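Local coordinates for uncharacterized protein (Escherichia coli O157:H7, PDB 4ZV9), which is of unknown function but, as an alpha/beta-hydrolase of the dienelactone hydrolase family, probably hydrolyses ester or lactone bonds, at residues Y31-A36 against R64-G69; A44-H49 against A109-M114; R52-Y57 against A74-N79; V150-R155 against L170-E175; A160-I165 against K192-V197. All coordinates share one frame; numbering follows the deposited sequence.

Interaction 1: residues Y31-A36 against R64-G69; sequences YLVKPA and RVAKAG
Val33 and Ala66 meet methyl against methyl, a compact example of a helix brought close to a strand through an alanine. Both side chains leave their backbones facing the opposite segment, and Val33 CG1 comes within 3.4 Å of Ala66 CB, closer than carbon atoms usually pack. It is the valine's first torsion that puts this branch forward: with CG1 anti to the backbone N (chi1 -165°), CG2 is turned back beside that nitrogen. The alanine methyl also rests on the strand backbone, 3.7 Å from Val33 O and 3.9 Å from Lys34 C, so the helix approaches the main chain itself.

Two residues further along, Pro35 takes over. Its ring reaches the end of the helix with CG, which lies 3.7 Å from Ala66 O and equally near Gly69 C. That carbonyl is already engaged, since Gly69 N donates to Ala66 O at 3.0 Å in the Schellman motif closing helix 56-67; the positive phi of Gly69, 106°, suits a residue without a side chain. Lys34, between the two touching residues, turns to the other face of the strand, where its amino group binds Gln119 and Tyr117. Ile12 of the neighbouring strand touches both Val33 and Ala66 and extends the apolar patch. No hydrogen bond joins the two segments; packing does the work. This is the helix-on-sheet packing of an alpha/beta-hydrolase fold, with a helix laid over the antiparallel strand 28-35 near the edge of the central sheet.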
# COMPACT_ATOMS: atom_id res chain seq x y z
N TYR A 31 8.33 -7.94 -4.96
CA TYR A 31 8.69 -8.74 -3.81
C TYR A 31 7.41 -9.40 -3.29
O TYR A 31 6.47 -8.71 -2.83
CB TYR A 31 9.30 -7.83 -2.75
CG TYR A 31 9.86 -8.50 -1.51
CD1 TYR A 31 10.91 -9.41 -1.58
CD2 TYR A 31 9.40 -8.14 -0.24
CE1 TYR A 31 11.46 -9.96 -0.43
CE2 TYR A 31 9.95 -8.68 0.91
CZ TYR A 31 10.95 -9.60 0.82
OH TYR A 31 11.47 -10.13 1.98
N LEU A 32 7.31 -10.71 -3.44
CA LEU A 32 6.14 -11.47 -3.05
C LEU A 32 6.42 -12.22 -1.74
O LEU A 32 7.38 -13.00 -1.69
CB LEU A 32 5.80 -12.49 -4.14
CG LEU A 32 4.56 -13.39 -3.93
CD1 LEU A 32 3.30 -12.58 -4.08
CD2 LEU A 32 4.56 -14.51 -4.96
N VAL A 33 5.60 -12.01 -0.71
CA VAL A 33 5.78 -12.71 0.56
C VAL A 33 4.50 -13.44 0.95
O VAL A 33 3.43 -12.83 0.98
CB VAL A 33 6.17 -11.76 1.71
CG1 VAL A 33 6.71 -12.57 2.88
CG2 VAL A 33 7.22 -10.76 1.26
N LYS A 34 4.62 -14.72 1.29
CA LYS A 34 3.48 -15.56 1.68
C LYS A 34 3.67 -16.11 3.08
O LYS A 34 4.81 -16.27 3.53
CB LYS A 34 3.39 -16.79 0.79
CG LYS A 34 3.30 -16.54 -0.69
CD LYS A 34 3.49 -17.84 -1.46
CE LYS A 34 3.37 -17.57 -2.95
NZ LYS A 34 3.75 -18.74 -3.78
N PRO A 35 2.57 -16.44 3.77
CA PRO A 35 2.70 -17.19 5.01
C PRO A 35 3.34 -18.53 4.66
O PRO A 35 2.98 -19.13 3.65
CB PRO A 35 1.24 -17.39 5.48
CG PRO A 35 0.47 -16.31 4.80
CD PRO A 35 1.17 -16.04 3.50
N ALA A 36 4.32 -18.98 5.44
CA ALA A 36 5.04 -20.22 5.14
C ALA A 36 4.14 -21.45 5.21
O ALA A 36 4.31 -22.40 4.45
CB ALA A 36 6.23 -20.39 6.07
N ARG A 64 5.63 -8.08 7.18
CA ARG A 64 4.66 -7.91 8.29
C ARG A 64 3.25 -8.33 7.86
O ARG A 64 2.52 -8.92 8.63
CB ARG A 64 4.62 -6.47 8.79
CG ARG A 64 5.96 -5.95 9.28
CD ARG A 64 5.87 -4.50 9.71
NE ARG A 64 7.17 -3.86 9.65
CZ ARG A 64 7.41 -2.60 9.97
NH1 ARG A 64 6.43 -1.82 10.44
NH2 ARG A 64 8.65 -2.12 9.85
N VAL A 65 2.89 -8.01 6.62
CA VAL A 65 1.61 -8.42 6.08
C VAL A 65 1.51 -9.94 6.00
O VAL A 65 0.46 -10.52 6.34
CB VAL A 65 1.36 -7.79 4.69
CG1 VAL A 65 0.10 -8.35 4.05
CG2 VAL A 65 1.25 -6.27 4.83
N ALA A 66 2.56 -10.59 5.54
CA ALA A 66 2.57 -12.05 5.46
C ALA A 66 2.52 -12.67 6.86
O ALA A 66 1.90 -13.72 7.04
CB ALA A 66 3.78 -12.55 4.68
N LYS A 67 3.20 -12.07 7.83
CA LYS A 67 3.14 -12.56 9.22
C LYS A 67 1.72 -12.50 9.75
O LYS A 67 1.34 -13.32 10.57
CB LYS A 67 4.03 -11.74 10.15
CG LYS A 67 5.50 -12.04 10.01
CD LYS A 67 5.92 -13.25 10.81
CE LYS A 67 6.02 -12.94 12.29
NZ LYS A 67 6.75 -14.03 12.97
N ALA A 68 0.94 -11.52 9.28
CA ALA A 68 -0.45 -11.38 9.70
C ALA A 68 -1.37 -12.37 9.00
O ALA A 68 -2.56 -12.42 9.30
CB ALA A 68 -0.92 -9.94 9.49
N GLY A 69 -0.85 -13.13 8.03
CA GLY A 69 -1.61 -14.18 7.34
C GLY A 69 -2.08 -13.91 5.91
O GLY A 69 -2.93 -14.63 5.40

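Interaction 2: residues A44-H49 against A109-M114; sequences AVVVVH and AAIEFM
Val46 meets helix 100-116 with both methyl branches, an instance of a beta-branched strand residue fitted against one helical turn. CG2 lies 3.8 Å from Ile111 N and 3.9 Å from Ala110 C, resting on the peptide link between those residues, and is 4.0 Å from Ile111 CG1. CG1, anti to the backbone N at a chi1 of 170°, reaches the Ala110 methyl on its own account at 4.2 Å. Two residues back on the same face of the strand, Ala44 CB touches CB of Met114, which is present as selenomethionine, at 3.9 Å.

The pairing runs in reverse order, Ala44 with Met114 and Val46 with Ala110 and Ile111, because the axes of strand 44-48 and helix 109-114 are nearly antiparallel, at 162°, with a closest approach of 8.6 Å.

Flanking strands supply the next shell. Val124 touches both Val46 and Met114, and Ile126 supports Ile111, from strand 123-128; Leu73 and Ile71 of strand 71-75 pack on Met114, and Leu73 also meets Ala110. On the strand's other face Val45 and Val47 pack against helix 56-67. The central strand is thus sandwiched between helices on both sides, the three-layer alpha/beta/alpha core of the alpha/beta-hydrolase fold.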
# COMPACT_ATOMS: atom_id res chain seq x y z
N ALA A 44 -5.04 -11.66 -0.56
CA ALA A 44 -3.84 -10.92 -0.94
C ALA A 44 -3.92 -9.42 -0.64
O ALA A 44 -4.99 -8.84 -0.59
CB ALA A 44 -3.57 -11.13 -2.42
N VAL A 45 -2.75 -8.81 -0.47
CA VAL A 45 -2.63 -7.38 -0.25
C VAL A 45 -1.51 -6.86 -1.11
O VAL A 45 -0.39 -7.42 -1.11
CB VAL A 45 -2.30 -7.06 1.21
CG1 VAL A 45 -2.07 -5.57 1.39
CG2 VAL A 45 -3.42 -7.55 2.12
N VAL A 46 -1.80 -5.82 -1.89
CA VAL A 46 -0.76 -5.15 -2.66
C VAL A 46 -0.22 -4.03 -1.74
O VAL A 46 -1.00 -3.28 -1.16
CB VAL A 46 -1.29 -4.57 -3.98
CG1 VAL A 46 -0.27 -3.65 -4.65
CG2 VAL A 46 -1.68 -5.70 -4.92
N VAL A 47 1.09 -3.94 -1.62
CA VAL A 47 1.73 -2.93 -0.80
C VAL A 47 2.47 -1.96 -1.71
O VAL A 47 3.37 -2.35 -2.45
CB VAL A 47 2.71 -3.58 0.18
CG1 VAL A 47 3.43 -2.52 1.01
CG2 VAL A 47 1.99 -4.55 1.09
N VAL A 48 2.10 -0.68 -1.65
CA VAL A 48 2.68 0.32 -2.53
C VAL A 48 3.67 1.19 -1.77
O VAL A 48 3.35 1.78 -0.73
CB VAL A 48 1.60 1.24 -3.13
CG1 VAL A 48 2.22 2.17 -4.16
CG2 VAL A 48 0.47 0.42 -3.74
N HIS A 49 4.87 1.30 -2.33
CA HIS A 49 5.94 2.08 -1.69
C HIS A 49 5.73 3.59 -1.73
O HIS A 49 4.70 4.09 -2.21
CB HIS A 49 7.31 1.71 -2.30
CG HIS A 49 7.41 1.89 -3.79
ND1 HIS A 49 7.38 3.13 -4.39
CD2 HIS A 49 7.64 1.00 -4.78
CE1 HIS A 49 7.56 2.99 -5.70
NE2 HIS A 49 7.72 1.71 -5.96
N ALA A 109 -1.89 -3.21 -12.13
CA ALA A 109 -1.64 -4.54 -12.70
C ALA A 109 -1.30 -5.56 -11.60
O ALA A 109 -1.61 -6.74 -11.72
CB ALA A 109 -0.51 -4.47 -13.71
N ALA A 110 -0.65 -5.11 -10.53
CA ALA A 110 -0.34 -5.99 -9.40
C ALA A 110 -1.64 -6.45 -8.71
O ALA A 110 -1.76 -7.61 -8.30
CB ALA A 110 0.55 -5.29 -8.41
N ILE A 111 -2.62 -5.56 -8.61
CA ILE A 111 -3.92 -5.93 -8.06
C ILE A 111 -4.53 -7.05 -8.92
O ILE A 111 -5.01 -8.07 -8.40
CB ILE A 111 -4.90 -4.74 -8.02
CG1 ILE A 111 -4.42 -3.69 -7.02
CG2 ILE A 111 -6.32 -5.20 -7.63
CD1 ILE A 111 -5.16 -2.36 -7.09
N GLU A 112 -4.51 -6.85 -10.22
CA GLU A 112 -5.10 -7.83 -11.13
C GLU A 112 -4.39 -9.17 -11.08
O GLU A 112 -5.03 -10.21 -11.12
CB GLU A 112 -5.17 -7.27 -12.57
CG GLU A 112 -6.07 -6.04 -12.69
CD GLU A 112 -6.21 -5.53 -14.12
OE1 GLU A 112 -5.93 -6.30 -15.08
OE2 GLU A 112 -6.62 -4.34 -14.25
N PHE A 113 -3.06 -9.13 -11.01
CA PHE A 113 -2.25 -10.32 -10.92
C PHE A 113 -2.58 -11.09 -9.64
O PHE A 113 -2.71 -12.31 -9.67
CB PHE A 113 -0.76 -9.95 -10.97
CG PHE A 113 0.17 -11.13 -10.91
CD1 PHE A 113 0.38 -11.93 -12.02
CD2 PHE A 113 0.86 -11.43 -9.74
CE1 PHE A 113 1.24 -13.02 -11.96
CE2 PHE A 113 1.73 -12.51 -9.68
CZ PHE A 113 1.92 -13.30 -10.78
N MSE A 114 -2.73 -10.39 -8.52
CA MSE A 114 -3.04 -11.04 -7.25
C MSE A 114 -4.47 -11.57 -7.24
O MSE A 114 -4.77 -12.51 -6.51
CB MSE A 114 -2.76 -10.11 -6.06
CG MSE A 114 -1.26 -9.88 -5.86
SE MSE A 114 -0.50 -11.56 -5.12
CE MSE A 114 0.12 -12.43 -6.75

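Interaction 3: residues R52-Y57 against A74-N79; sequences RGLNPY and APDGLN
Leu54 and Ala74 meet where a beta-alpha-beta crossover closes, strand 42-48 leading through helix 56-67 to strand 71-75; the segments comprise the loop leading into helix 56-67 with its first residues, and the end of strand 71-75 with the turn that follows. Apolar packing comes first. Leu54, its CG anti to the backbone N (chi1 -177°), forks over the strand end: CD1 touches Ala74 CB at 3.8 Å while CD2 lies 3.6 Å from Ala74 O. Its CB passes 3.7 Å from Asp76 OD1, the two side chains crossing at a slant. Farther out, Leu78 CD1 packs on the bare CA of Gly53 at 3.8 Å, a place where the absence of a side chain lets the leucine come close.

Polar bonds do not cross between the segments. Outside partners hold the loops: Gly53 N donates to Gln95, Gly77 N to the ring of His49, and the guanidinium of Arg52 forms salt bridges with Asp88 and Glu50. Asn55 caps the start of helix 56-67, though its bond to Ile58 N is weak. Asp76 opens a type I turn that runs to Asn79 and adds an Asx turn to it: Leu78 N donates to Asp76 OD1 at 3.0 Å, meeting the oxygen from 55° above the carboxylate plane.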
# COMPACT_ATOMS: atom_id res chain seq x y z
N ARG A 52 10.34 6.76 -3.39
CA ARG A 52 11.72 6.40 -3.65
C ARG A 52 11.94 4.91 -3.92
O ARG A 52 13.01 4.38 -3.61
CB ARG A 52 12.59 6.89 -2.49
CG ARG A 52 12.09 6.52 -1.10
CD ARG A 52 12.29 7.70 -0.21
NE ARG A 52 12.17 7.43 1.22
CZ ARG A 52 11.18 7.84 2.00
NH1 ARG A 52 10.15 8.51 1.47
NH2 ARG A 52 11.21 7.57 3.30
N GLY A 53 10.94 4.26 -4.51
CA GLY A 53 11.04 2.86 -4.91
C GLY A 53 10.93 1.85 -3.78
O GLY A 53 10.59 2.18 -2.64
N LEU A 54 11.25 0.61 -4.12
CA LEU A 54 11.10 -0.52 -3.23
C LEU A 54 12.31 -0.66 -2.34
O LEU A 54 13.26 -1.36 -2.69
CB LEU A 54 10.88 -1.78 -4.06
CG LEU A 54 10.62 -3.07 -3.26
CD1 LEU A 54 9.40 -2.93 -2.38
CD2 LEU A 54 10.46 -4.24 -4.22
N ASN A 55 12.30 0.04 -1.21
CA ASN A 55 13.44 0.07 -0.31
C ASN A 55 13.25 -0.95 0.83
O ASN A 55 12.20 -1.58 0.91
CB ASN A 55 13.74 1.51 0.17
CG ASN A 55 12.68 2.08 1.11
OD1 ASN A 55 11.72 1.43 1.50
ND2 ASN A 55 12.87 3.35 1.47
N PRO A 56 14.27 -1.14 1.68
CA PRO A 56 14.11 -2.17 2.71
C PRO A 56 12.92 -2.01 3.68
O PRO A 56 12.43 -3.02 4.20
CB PRO A 56 15.45 -2.14 3.44
CG PRO A 56 16.42 -1.70 2.38
CD PRO A 56 15.65 -0.66 1.59
N TYR A 57 12.51 -0.78 3.96
CA TYR A 57 11.35 -0.54 4.83
C TYR A 57 10.09 -1.13 4.24
O TYR A 57 9.39 -1.87 4.92
CB TYR A 57 11.17 0.96 5.07
CG TYR A 57 9.76 1.40 5.46
CD1 TYR A 57 9.19 1.00 6.67
CD2 TYR A 57 9.03 2.25 4.64
CE1 TYR A 57 7.92 1.43 7.05
CE2 TYR A 57 7.77 2.68 5.00
CZ TYR A 57 7.21 2.28 6.20
OH TYR A 57 5.94 2.72 6.54
N ALA A 74 4.66 -6.43 -3.22
CA ALA A 74 5.16 -5.06 -3.25
C ALA A 74 5.93 -4.84 -4.54
O ALA A 74 7.08 -5.27 -4.66
CB ALA A 74 6.07 -4.81 -2.05
N PRO A 75 5.30 -4.21 -5.55
CA PRO A 75 6.00 -4.00 -6.81
C PRO A 75 7.17 -3.02 -6.69
O PRO A 75 7.17 -2.16 -5.80
CB PRO A 75 4.91 -3.43 -7.73
CG PRO A 75 3.63 -3.88 -7.14
CD PRO A 75 3.87 -3.85 -5.66
N ASP A 76 8.11 -3.11 -7.63
CA ASP A 76 9.20 -2.16 -7.72
C ASP A 76 8.95 -1.13 -8.83
O ASP A 76 9.11 -1.40 -10.03
CB ASP A 76 10.53 -2.87 -7.98
CG ASP A 76 11.73 -1.94 -7.85
OD1 ASP A 76 11.55 -0.73 -7.57
OD2 ASP A 76 12.84 -2.45 -8.03
N GLY A 77 8.60 0.07 -8.41
CA GLY A 77 8.30 1.16 -9.33
C GLY A 77 9.50 1.71 -10.06
O GLY A 77 9.36 2.50 -11.00
N LEU A 78 10.70 1.33 -9.61
CA LEU A 78 11.92 1.74 -10.29
C LEU A 78 12.47 0.66 -11.20
O LEU A 78 13.60 0.77 -11.68
CB LEU A 78 12.98 2.14 -9.26
CG LEU A 78 12.61 3.34 -8.39
CD1 LEU A 78 13.78 3.69 -7.47
CD2 LEU A 78 12.23 4.55 -9.25
N ASN A 79 11.68 -0.38 -11.47
CA ASN A 79 12.19 -1.50 -12.26
C ASN A 79 12.63 -1.11 -13.66
O ASN A 79 13.54 -1.73 -14.22
CB ASN A 79 11.18 -2.63 -12.32
CG ASN A 79 11.80 -3.92 -12.84
OD1 ASN A 79 12.89 -4.34 -12.42
ND2 ASN A 79 11.10 -4.58 -13.73

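Interaction 4: residues V150-R155 against L170-E175; sequences VPFYGR and LLHFAE
Phe152 and His172 form a single parallel beta bridge: His172 N donates to Pro151 O at 3.1 Å and an almost straight 177°, and Tyr153 N donates to His172 O at 2.7 Å. A proline has no N-H to offer, so at the preceding step Leu170 O faces carbon instead: Val150 CA makes a CA-H...O contact with it at 3.2 Å, and Pro151 CD lies beside it.

With CG anti to the carbonyl carbon (chi1 -55°), His172 brings its imidazole alongside the Phe152 ring. The two side chains point the same way, and His172 CD2 sits over the centre of the phenyl ring, 3.4 Å above its plane. Because the two planes are inclined by 36°, the pair is neither a stack nor an edge-to-face contact. Val150 CG1 meets the imidazole at its edge, 3.6 Å from His172 NE2. On the other side of the strand pair, Pro151 CG touches Leu171 CD2 at 3.8 Å. Tyr153 adopts positive phi and psi, and Phe152 CB lies over one face of its ring; its hydroxyl reaches His211 N.

Both imidazole nitrogens have hydroxyl partners, ND1 with Tyr203 and NE2 with Thr230, while Phe152 lies against the ring. The buried histidine is therefore fixed both in position and in rotation. Two backbone bonds and a buried, doubly bonded imidazole are consistent with a well-defined link by which strand 169-174 continues beside strand 148-151.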
# COMPACT_ATOMS: atom_id res chain seq x y z
N VAL A 150 -6.18 1.03 2.32
CA VAL A 150 -5.66 1.65 3.53
C VAL A 150 -4.53 2.64 3.19
O VAL A 150 -3.36 2.28 3.22
CB VAL A 150 -5.16 0.58 4.53
CG1 VAL A 150 -4.77 1.22 5.85
CG2 VAL A 150 -6.23 -0.47 4.76
N PRO A 151 -4.90 3.88 2.83
CA PRO A 151 -3.88 4.87 2.55
C PRO A 151 -3.27 5.51 3.80
O PRO A 151 -4.02 5.98 4.67
CB PRO A 151 -4.64 5.94 1.76
CG PRO A 151 -6.06 5.79 2.19
CD PRO A 151 -6.23 4.31 2.37
N PHE A 152 -1.94 5.48 3.90
CA PHE A 152 -1.23 6.20 4.95
C PHE A 152 -0.76 7.53 4.38
O PHE A 152 0.03 7.57 3.41
CB PHE A 152 -0.02 5.44 5.44
CG PHE A 152 -0.31 4.29 6.35
CD1 PHE A 152 -0.82 3.10 5.86
CD2 PHE A 152 0.07 4.34 7.69
CE1 PHE A 152 -1.02 2.01 6.70
CE2 PHE A 152 -0.13 3.27 8.52
CZ PHE A 152 -0.69 2.10 8.03
N TYR A 153 -1.20 8.63 5.00
CA TYR A 153 -0.79 10.00 4.65
C TYR A 153 -0.47 10.18 3.18
O TYR A 153 0.64 10.54 2.81
CB TYR A 153 0.36 10.50 5.56
CG TYR A 153 1.32 9.42 6.02
CD1 TYR A 153 2.33 8.94 5.20
CD2 TYR A 153 1.23 8.93 7.32
CE1 TYR A 153 3.23 7.99 5.65
CE2 TYR A 153 2.11 7.97 7.77
CZ TYR A 153 3.11 7.50 6.94
OH TYR A 153 3.94 6.54 7.42
N GLY A 154 -1.49 9.95 2.36
CA GLY A 154 -1.39 10.08 0.90
C GLY A 154 -2.45 10.94 0.27
O GLY A 154 -3.46 11.27 0.90
N ARG A 155 -2.20 11.32 -0.98
CA ARG A 155 -3.14 12.15 -1.74
C ARG A 155 -4.54 11.56 -1.78
O ARG A 155 -4.74 10.37 -1.98
CB ARG A 155 -2.67 12.38 -3.18
CG ARG A 155 -1.96 13.71 -3.38
CD ARG A 155 -1.32 13.83 -4.77
NE ARG A 155 -2.21 13.34 -5.81
CZ ARG A 155 -1.86 13.14 -7.07
NH1 ARG A 155 -0.61 13.38 -7.49
NH2 ARG A 155 -2.76 12.69 -7.93
N LEU A 170 -9.75 2.82 5.05
CA LEU A 170 -9.20 3.13 6.36
C LEU A 170 -8.10 4.13 6.08
O LEU A 170 -7.08 3.78 5.49
CB LEU A 170 -8.64 1.89 7.06
CG LEU A 170 -7.89 2.17 8.37
CD1 LEU A 170 -8.78 2.83 9.42
CD2 LEU A 170 -7.30 0.88 8.90
N LEU A 171 -8.29 5.38 6.50
CA LEU A 171 -7.31 6.42 6.22
C LEU A 171 -6.55 6.88 7.47
O LEU A 171 -7.16 7.18 8.50
CB LEU A 171 -7.97 7.62 5.54
CG LEU A 171 -8.84 7.28 4.32
CD1 LEU A 171 -10.31 7.19 4.71
CD2 LEU A 171 -8.68 8.31 3.23
N HIS A 172 -5.23 6.90 7.36
CA HIS A 172 -4.37 7.37 8.46
C HIS A 172 -3.73 8.70 8.07
O HIS A 172 -3.03 8.79 7.04
CB HIS A 172 -3.26 6.36 8.73
CG HIS A 172 -3.75 4.97 9.00
ND1 HIS A 172 -4.34 4.61 10.20
CD2 HIS A 172 -3.70 3.85 8.25
CE1 HIS A 172 -4.65 3.33 10.16
NE2 HIS A 172 -4.26 2.84 8.99
N PHE A 173 -3.95 9.72 8.88
CA PHE A 173 -3.37 11.04 8.64
C PHE A 173 -2.53 11.49 9.82
O PHE A 173 -2.84 11.17 10.97
CB PHE A 173 -4.47 12.08 8.41
CG PHE A 173 -5.32 11.82 7.20
CD1 PHE A 173 -4.79 11.95 5.93
CD2 PHE A 173 -6.66 11.52 7.34
CE1 PHE A 173 -5.58 11.74 4.81
CE2 PHE A 173 -7.46 11.32 6.23
CZ PHE A 173 -6.92 11.44 4.96
N ALA A 174 -1.47 12.24 9.54
CA ALA A 174 -0.62 12.81 10.58
C ALA A 174 -1.07 14.25 10.82
O ALA A 174 -1.26 15.00 9.86
CB ALA A 174 0.82 12.76 10.16
N GLU A 175 -1.24 14.63 12.08
CA GLU A 175 -1.71 15.99 12.42
C GLU A 175 -0.88 17.11 11.78
O GLU A 175 -1.44 18.08 11.25
CB GLU A 175 -1.71 16.21 13.92
CG GLU A 175 -2.30 17.56 14.32
CD GLU A 175 -2.14 17.91 15.79
OE1 GLU A 175 -1.42 17.20 16.53
OE2 GLU A 175 -2.72 18.93 16.20

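Interaction 5: residues A160-I165 against K192-V197; sequences ADVAKI and KANNKV
The amide of Asn194 has Ala163 over one face, with Ala163 CB 3.7 Å from Asn194 OD1 and the alanine CA near the amide carbon; Val162 CG1 stands near ND2. The nitrogen, ND2, is bound to Ala190 O one turn back, which holds the amide against the end of its own helix.

The other flat groups are two peptide carbonyls, both gripped by Lys196. Its NZ donates to Ile165 O at 2.7 Å, tilted 17° from the carbonyl plane, and to Ala163 O at 2.9 Å, from 46° above the plane. A bend at chi2 (-59°) followed by an extended tail carries the chain across to the loop, bringing Lys196 CE to 3.5 Å from Val162 O. The ammonium is thus shared by two main-chain oxygens of one short turn, and Glu166 adds only a long, weak ion pair; such a gathering of oxygens would be expected to favour the charged form.

Asn195, with positive phi, ends helix 184-193 in a Schellman motif and turns the chain toward strand 198-203. Val162 packs on Tyr187, Ala190 and Leu191 of that helix, and Ile165 fits between Tyr187 and helix 132-142, just before strand 169-174 begins.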
# COMPACT_ATOMS: atom_id res chain seq x y z
N ALA A 160 -14.68 14.33 -7.75
CA ALA A 160 -15.68 13.89 -8.74
C ALA A 160 -15.74 12.37 -8.96
O ALA A 160 -16.69 11.87 -9.54
CB ALA A 160 -15.44 14.60 -10.06
N ASP A 161 -14.73 11.64 -8.49
CA ASP A 161 -14.68 10.18 -8.65
C ASP A 161 -15.10 9.38 -7.43
O ASP A 161 -15.15 8.14 -7.47
CB ASP A 161 -13.26 9.75 -8.98
CG ASP A 161 -12.77 10.29 -10.30
OD1 ASP A 161 -13.52 10.23 -11.29
OD2 ASP A 161 -11.61 10.73 -10.34
N VAL A 162 -15.39 10.07 -6.33
CA VAL A 162 -15.69 9.40 -5.06
C VAL A 162 -16.89 8.45 -5.15
O VAL A 162 -16.86 7.38 -4.54
CB VAL A 162 -15.81 10.42 -3.91
CG1 VAL A 162 -16.31 9.78 -2.63
CG2 VAL A 162 -14.46 11.08 -3.67
N ALA A 163 -17.90 8.80 -5.94
CA ALA A 163 -19.09 7.94 -6.08
C ALA A 163 -18.74 6.54 -6.61
O ALA A 163 -19.44 5.57 -6.32
CB ALA A 163 -20.13 8.60 -6.98
N LYS A 164 -17.64 6.42 -7.36
CA LYS A 164 -17.22 5.13 -7.91
C LYS A 164 -16.63 4.17 -6.88
O LYS A 164 -16.58 2.96 -7.11
CB LYS A 164 -16.19 5.35 -9.02
CG LYS A 164 -16.69 6.07 -10.26
CD LYS A 164 -15.54 6.24 -11.25
CE LYS A 164 -15.89 6.88 -12.58
NZ LYS A 164 -16.19 8.34 -12.46
N ILE A 165 -16.17 4.70 -5.74
CA ILE A 165 -15.49 3.88 -4.72
C ILE A 165 -16.41 2.87 -4.03
O ILE A 165 -17.51 3.23 -3.60
CB ILE A 165 -14.84 4.77 -3.63
CG1 ILE A 165 -13.74 5.64 -4.25
CG2 ILE A 165 -14.26 3.92 -2.51
CD1 ILE A 165 -13.18 6.70 -3.33
N LYS A 192 -19.09 10.99 2.74
CA LYS A 192 -20.34 11.04 3.48
C LYS A 192 -21.53 11.27 2.57
O LYS A 192 -22.56 10.60 2.70
CB LYS A 192 -20.30 12.13 4.55
CG LYS A 192 -19.37 11.86 5.70
CD LYS A 192 -19.57 12.90 6.79
CE LYS A 192 -18.74 12.57 8.01
NZ LYS A 192 -19.14 13.39 9.19
N ALA A 193 -21.40 12.21 1.64
CA ALA A 193 -22.49 12.52 0.70
C ALA A 193 -22.87 11.31 -0.16
O ALA A 193 -24.01 11.20 -0.60
CB ALA A 193 -22.13 13.70 -0.19
N ASN A 194 -21.92 10.41 -0.38
CA ASN A 194 -22.16 9.20 -1.17
C ASN A 194 -22.28 7.92 -0.34
O ASN A 194 -22.21 6.81 -0.89
CB ASN A 194 -21.07 9.06 -2.22
CG ASN A 194 -21.18 10.11 -3.30
OD1 ASN A 194 -22.03 10.00 -4.18
ND2 ASN A 194 -20.34 11.14 -3.23
N ASN A 195 -22.49 8.08 0.97
CA ASN A 195 -22.70 6.94 1.88
C ASN A 195 -21.64 5.86 1.79
O ASN A 195 -21.96 4.67 1.83
CB ASN A 195 -24.09 6.35 1.65
CG ASN A 195 -25.19 7.35 1.89
OD1 ASN A 195 -24.96 8.44 2.39
ND2 ASN A 195 -26.41 6.99 1.55
N LYS A 196 -20.38 6.27 1.69
CA LYS A 196 -19.28 5.32 1.57
C LYS A 196 -18.78 4.85 2.93
O LYS A 196 -18.88 5.58 3.92
CB LYS A 196 -18.13 5.94 0.78
CG LYS A 196 -18.51 6.37 -0.63
CD LYS A 196 -19.03 5.21 -1.46
CE LYS A 196 -19.37 5.65 -2.87
NZ LYS A 196 -19.89 4.53 -3.70
N VAL A 197 -18.30 3.61 2.97
CA VAL A 197 -17.79 3.01 4.20
C VAL A 197 -16.35 3.46 4.37
O VAL A 197 -15.51 3.19 3.51
CB VAL A 197 -17.87 1.46 4.14
CG1 VAL A 197 -17.20 0.81 5.35
CG2 VAL A 197 -19.33 1.01 4.05

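In the fold
From the N terminus, interaction 1 closes the first loop by bringing the end of helix 56-67 back to strand 28-35. Interaction 2 opens within that loop and closes only at helix 100-116, so the two cross. Interaction 3, lying wholly between the segments of interaction 2, crosses interaction 1 as well; these three touch one another and tie the sheet to helices on its two faces. The C-terminal half follows in series. Interaction 4 adds strand 169-174 beside strand 148-151, and interaction 5, crossing it along the chain, fastens the connecting loop to the end of helix 184-193. Centres of interactions 4 and 5 lie about 17 Å apart.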